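Local coordinates for serine protease inhibitor 2 (Anopheles gambiae, PDB 3PZF), which inhibits the serine proteases CLIPB4, CLIPB9 (as a covalent complex) and CLIPB10, and so restrains phenoloxidase activation and melanization in mosquito hemolymph, at residues A[86-98]-A[124-136]. Sequence-based numbering, arbitrary orientation.
Sequences TRSYYKQLLESAQ and YQQIANTHYHAML
Arg-87 threads its aliphatic chain between the rings of His-131 and Tyr-132, joining two helices of the serpin fold, 83-98 and 122-132; the axes of their segments 86-98 and 124-132 run 49° apart and approach to 8.7 Å. The close packing is built round this arginine. Arg-87 CB lies over one face of the imidazole in a CH-pi contact, 3.7 Å from the centroid of the His-131 ring, and CD follows across the same face, while the methyl CG2 of Thr-130 backs the opposite one. Extended from CG to NE, the arginine carries its guanidinium on to Ile-127, where CD1 sits 3.8 Å above the guanidinium plane. Glu-57 of helix 45-58 forms a salt bridge with Arg-87 NE and also hydrogen-bonds Tyr-132 OH, tying both sides of the contact to that helix. Deeper still, Tyr-90 CB meets Tyr-132 CE1 at 3.9 Å, and buried Leu-94 sets CD1 3.4 Å from Tyr-132 O and at the edge of the His-133 ring. Lys-91 CA lies 3.4 Å from His-131 O, a buried carbonyl with no conventional hydrogen-bond partner.

Toward solvent the contact becomes sparser and polar. Past the helix end His-133 takes positive phi. Glu-95 OE2 receives two donors: Lys-91 NZ, in a 2.8 Å salt bridge on its syn side but 30° out of the carboxylate plane, and on its anti side His-133 NE2, 3.3 Å away with a bent N-H...O angle of 142°.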
loop_
_atom_site.group_PDB
_atom_site.type_symbol
_atom_site.label_atom_id
_atom_site.label_comp_id
_atom_site.label_asym_id
_atom_site.label_seq_id
_atom_site.Cartn_x
_atom_site.Cartn_y
_atom_site.Cartn_z
ATOM N N THR A 86 -18.405 7.771 6.676
ATOM C CA THR A 86 -17.409 7.247 5.743
ATOM C C THR A 86 -16.399 8.340 5.425
ATOM O O THR A 86 -15.187 8.109 5.466
ATOM C CB THR A 86 -18.079 6.704 4.458
ATOM O OG1 THR A 86 -18.906 5.583 4.798
ATOM C CG2 THR A 86 -17.052 6.260 3.414
ATOM N N ARG A 87 -16.902 9.528 5.121
ATOM C CA ARG A 87 -16.056 10.668 4.846
ATOM C C ARG A 87 -15.156 11.000 6.032
ATOM O O ARG A 87 -13.964 11.143 5.849
ATOM C CB ARG A 87 -16.897 11.876 4.465
ATOM C CG ARG A 87 -17.469 11.759 3.061
ATOM C CD ARG A 87 -18.627 12.791 2.833
ATOM N NE ARG A 87 -19.253 12.550 1.534
ATOM C CZ ARG A 87 -20.313 13.219 1.075
ATOM N NH1 ARG A 87 -20.858 14.185 1.802
ATOM N NH2 ARG A 87 -20.821 12.926 -0.117
ATOM N N SER A 88 -15.709 11.132 7.235
ATOM C CA SER A 88 -14.889 11.546 8.373
ATOM C C SER A 88 -13.867 10.476 8.724
ATOM O O SER A 88 -12.761 10.796 9.116
ATOM C CB SER A 88 -15.736 11.915 9.602
ATOM O OG SER A 88 -16.608 10.865 9.956
ATOM N N TYR A 89 -14.226 9.213 8.534
ATOM C CA TYR A 89 -13.313 8.100 8.790
ATOM C C TYR A 89 -12.117 8.154 7.871
ATOM O O TYR A 89 -10.978 8.175 8.340
ATOM C CB TYR A 89 -14.025 6.761 8.567
ATOM C CG TYR A 89 -13.158 5.549 8.824
ATOM C CD1 TYR A 89 -12.841 5.179 10.128
ATOM C CD2 TYR A 89 -12.693 4.766 7.790
ATOM C CE1 TYR A 89 -12.065 4.080 10.387
ATOM C CE2 TYR A 89 -11.888 3.646 8.042
ATOM C CZ TYR A 89 -11.596 3.314 9.353
ATOM O OH TYR A 89 -10.814 2.218 9.656
ATOM N N TYR A 90 -12.358 8.112 6.561
ATOM C CA TYR A 90 -11.247 8.105 5.618
ATOM C C TYR A 90 -10.472 9.410 5.687
ATOM O O TYR A 90 -9.254 9.418 5.545
ATOM C CB TYR A 90 -11.697 7.759 4.193
ATOM C CG TYR A 90 -11.979 6.297 4.072
ATOM C CD1 TYR A 90 -10.932 5.377 4.160
ATOM C CD2 TYR A 90 -13.268 5.811 3.942
ATOM C CE1 TYR A 90 -11.162 4.037 4.080
ATOM C CE2 TYR A 90 -13.510 4.452 3.845
ATOM C CZ TYR A 90 -12.438 3.570 3.927
ATOM O OH TYR A 90 -12.604 2.212 3.840
ATOM N N LYS A 91 -11.165 10.504 5.966
ATOM C CA LYS A 91 -10.485 11.781 6.051
ATOM C C LYS A 91 -9.514 11.781 7.246
ATOM O O LYS A 91 -8.393 12.283 7.157
ATOM C CB LYS A 91 -11.519 12.900 6.179
ATOM C CG LYS A 91 -10.939 14.290 6.182
ATOM C CD LYS A 91 -12.071 15.345 6.266
ATOM C CE LYS A 91 -11.614 16.568 7.019
ATOM N NZ LYS A 91 -10.710 17.405 6.195
ATOM N N GLN A 92 -9.960 11.231 8.370
ATOM C CA GLN A 92 -9.143 11.208 9.579
ATOM C C GLN A 92 -7.900 10.362 9.339
ATOM O O GLN A 92 -6.788 10.768 9.686
ATOM C CB GLN A 92 -9.919 10.617 10.756
ATOM C CG GLN A 92 -9.018 10.305 11.946
ATOM C CD GLN A 92 -9.759 9.792 13.177
ATOM O OE1 GLN A 92 -9.158 9.612 14.240
ATOM N NE2 GLN A 92 -11.061 9.566 13.045
ATOM N N LEU A 93 -8.096 9.176 8.762
ATOM C CA LEU A 93 -6.967 8.269 8.485
ATOM C C LEU A 93 -5.982 8.858 7.456
ATOM O O LEU A 93 -4.778 8.693 7.602
ATOM C CB LEU A 93 -7.465 6.905 7.988
ATOM C CG LEU A 93 -7.787 5.843 9.059
ATOM C CD1 LEU A 93 -8.800 6.346 10.087
ATOM C CD2 LEU A 93 -8.333 4.604 8.383
ATOM N N LEU A 94 -6.488 9.531 6.423
ATOM C CA LEU A 94 -5.614 10.161 5.425
ATOM C C LEU A 94 -4.781 11.238 6.090
ATOM O O LEU A 94 -3.590 11.367 5.833
ATOM C CB LEU A 94 -6.416 10.816 4.296
ATOM C CG LEU A 94 -6.772 9.889 3.158
ATOM C CD1 LEU A 94 -7.842 10.533 2.288
ATOM C CD2 LEU A 94 -5.489 9.547 2.339
ATOM N N GLU A 95 -5.421 12.031 6.941
ATOM C CA GLU A 95 -4.732 13.152 7.565
ATOM C C GLU A 95 -3.745 12.689 8.647
ATOM O O GLU A 95 -2.711 13.321 8.862
ATOM C CB GLU A 95 -5.762 14.175 8.085
ATOM C CG GLU A 95 -6.483 14.868 6.913
ATOM C CD GLU A 95 -7.538 15.882 7.327
ATOM O OE1 GLU A 95 -7.898 15.933 8.521
ATOM O OE2 GLU A 95 -8.012 16.616 6.426
ATOM N N SER A 96 -4.041 11.579 9.319
ATOM C CA SER A 96 -3.134 11.058 10.333
ATOM C C SER A 96 -1.875 10.550 9.629
ATOM O O SER A 96 -0.758 10.732 10.110
ATOM C CB SER A 96 -3.763 9.895 11.100
ATOM O OG SER A 96 -2.828 9.280 11.992
ATOM N N ALA A 97 -2.065 9.896 8.490
ATOM C CA ALA A 97 -0.926 9.297 7.774
ATOM C C ALA A 97 -0.053 10.345 7.109
ATOM O O ALA A 97 1.178 10.260 7.158
ATOM C CB ALA A 97 -1.407 8.315 6.712
ATOM N N GLN A 98 -0.690 11.326 6.477
ATOM C CA GLN A 98 0.019 12.270 5.626
ATOM C C GLN A 98 0.357 13.532 6.375
ATOM O O GLN A 98 0.876 14.477 5.781
ATOM C CB GLN A 98 -0.829 12.695 4.438
ATOM C CG GLN A 98 -1.150 11.634 3.443
ATOM C CD GLN A 98 -1.972 12.213 2.320
ATOM O OE1 GLN A 98 -1.453 12.510 1.253
ATOM N NE2 GLN A 98 -3.250 12.428 2.571
ATOM N N TYR A 124 -18.925 16.983 -6.658
ATOM C CA TYR A 124 -18.050 15.792 -6.564
ATOM C C TYR A 124 -16.567 16.162 -6.429
ATOM O O TYR A 124 -15.859 15.594 -5.607
ATOM C CB TYR A 124 -18.229 14.844 -7.768
ATOM C CG TYR A 124 -17.475 13.545 -7.547
ATOM C CD1 TYR A 124 -18.049 12.510 -6.814
ATOM C CD2 TYR A 124 -16.183 13.376 -8.018
ATOM C CE1 TYR A 124 -17.354 11.323 -6.563
ATOM C CE2 TYR A 124 -15.491 12.187 -7.786
ATOM C CZ TYR A 124 -16.082 11.175 -7.050
ATOM O OH TYR A 124 -15.400 10.013 -6.789
ATOM N N GLN A 125 -16.076 17.098 -7.239
ATOM C CA GLN A 125 -14.698 17.554 -7.081
ATOM C C GLN A 125 -14.517 18.050 -5.639
ATOM O O GLN A 125 -13.519 17.753 -5.000
ATOM C CB GLN A 125 -14.351 18.645 -8.125
ATOM C CG GLN A 125 -12.917 19.220 -8.002
ATOM C CD GLN A 125 -11.892 18.590 -8.960
ATOM O OE1 GLN A 125 -12.099 18.541 -10.182
ATOM N NE2 GLN A 125 -10.766 18.157 -8.413
ATOM N N GLN A 126 -15.506 18.766 -5.103
ATOM C CA GLN A 126 -15.449 19.242 -3.714
ATOM C C GLN A 126 -15.245 18.116 -2.690
ATOM O O GLN A 126 -14.307 18.164 -1.884
ATOM C CB GLN A 126 -16.730 20.019 -3.363
ATOM N N ILE A 127 -16.132 17.122 -2.692
ATOM C CA ILE A 127 -16.001 15.999 -1.754
ATOM C C ILE A 127 -14.684 15.265 -1.961
ATOM O O ILE A 127 -14.011 14.879 -1.009
ATOM C CB ILE A 127 -17.151 14.995 -1.924
ATOM C CG1 ILE A 127 -18.485 15.649 -1.547
ATOM C CG2 ILE A 127 -16.942 13.783 -1.032
ATOM C CD1 ILE A 127 -18.433 16.375 -0.256
ATOM N N ALA A 128 -14.301 15.066 -3.208
ATOM C CA ALA A 128 -13.097 14.293 -3.490
ATOM C C ALA A 128 -11.876 14.976 -2.877
ATOM O O ALA A 128 -11.078 14.324 -2.210
ATOM C CB ALA A 128 -12.923 14.110 -4.992
ATOM N N ASN A 129 -11.769 16.294 -3.071
ATOM C CA ASN A 129 -10.662 17.089 -2.536
ATOM C C ASN A 129 -10.675 17.140 -1.005
ATOM O O ASN A 129 -9.642 16.979 -0.367
ATOM C CB ASN A 129 -10.716 18.550 -3.046
ATOM C CG ASN A 129 -10.715 18.674 -4.573
ATOM O OD1 ASN A 129 -10.348 17.747 -5.295
ATOM N ND2 ASN A 129 -11.107 19.851 -5.066
ATOM N N THR A 130 -11.845 17.401 -0.425
ATOM C CA THR A 130 -11.949 17.669 1.014
ATOM C C THR A 130 -11.753 16.415 1.862
ATOM O O THR A 130 -10.943 16.415 2.793
ATOM C CB THR A 130 -13.317 18.317 1.363
ATOM O OG1 THR A 130 -13.380 19.619 0.765
ATOM C CG2 THR A 130 -13.504 18.446 2.860
ATOM N N HIS A 131 -12.490 15.351 1.541
ATOM C CA HIS A 131 -12.498 14.169 2.393
ATOM C C HIS A 131 -11.493 13.098 1.957
ATOM O O HIS A 131 -11.024 12.342 2.788
ATOM C CB HIS A 131 -13.892 13.546 2.431
ATOM C CG HIS A 131 -14.974 14.499 2.839
ATOM N ND1 HIS A 131 -15.274 14.763 4.158
ATOM C CD2 HIS A 131 -15.834 15.242 2.100
ATOM C CE1 HIS A 131 -16.273 15.627 4.215
ATOM N NE2 HIS A 131 -16.632 15.936 2.977
ATOM N N TYR A 132 -11.184 13.023 0.667
ATOM C CA TYR A 132 -10.376 11.905 0.153
ATOM C C TYR A 132 -9.065 12.371 -0.435
ATOM O O TYR A 132 -8.274 11.567 -0.929
ATOM C CB TYR A 132 -11.185 11.108 -0.880
ATOM C CG TYR A 132 -12.496 10.598 -0.303
ATOM C CD1 TYR A 132 -12.507 9.528 0.598
ATOM C CD2 TYR A 132 -13.713 11.197 -0.623
ATOM C CE1 TYR A 132 -13.693 9.057 1.145
ATOM C CE2 TYR A 132 -14.898 10.738 -0.083
ATOM C CZ TYR A 132 -14.890 9.674 0.796
ATOM O OH TYR A 132 -16.077 9.226 1.331
ATOM N N HIS A 133 -8.831 13.673 -0.375
ATOM C CA HIS A 133 -7.597 14.252 -0.874
ATOM C C HIS A 133 -7.268 13.719 -2.266
ATOM O O HIS A 133 -6.127 13.350 -2.565
ATOM C CB HIS A 133 -6.491 14.017 0.150
ATOM C CG HIS A 133 -6.782 14.700 1.451
ATOM N ND1 HIS A 133 -6.744 16.072 1.588
ATOM C CD2 HIS A 133 -7.206 14.216 2.643
ATOM C CE1 HIS A 133 -7.081 16.399 2.824
ATOM N NE2 HIS A 133 -7.369 15.290 3.483
ATOM N N ALA A 134 -8.312 13.694 -3.088
ATOM C CA ALA A 134 -8.261 13.264 -4.485
ATOM C C ALA A 134 -8.738 14.386 -5.407
ATOM O O ALA A 134 -9.503 15.269 -4.990
ATOM C CB ALA A 134 -9.148 12.043 -4.665
ATOM N N MET A 135 -8.316 14.346 -6.671
ATOM C CA MET A 135 -8.714 15.378 -7.624
ATOM C C MET A 135 -9.148 14.749 -8.945
ATOM O O MET A 135 -8.996 13.540 -9.136
ATOM C CB MET A 135 -7.563 16.355 -7.850
ATOM C CG MET A 135 -7.238 17.180 -6.615
ATOM S SD MET A 135 -6.052 18.513 -6.900
ATOM C CE MET A 135 -4.610 17.876 -6.030
ATOM N N LEU A 136 -9.726 15.579 -9.814
ATOM C CA LEU A 136 -10.106 15.179 -11.156
ATOM C C LEU A 136 -9.563 16.196 -12.141
ATOM O O LEU A 136 -9.665 17.406 -11.926
ATOM C CB LEU A 136 -11.632 15.098 -11.287
ATOM C CG LEU A 136 -12.277 14.156 -10.261
ATOM C CD1 LEU A 136 -12.778 14.920 -9.021
ATOM C CD2 LEU A 136 -13.417 13.375 -10.885
#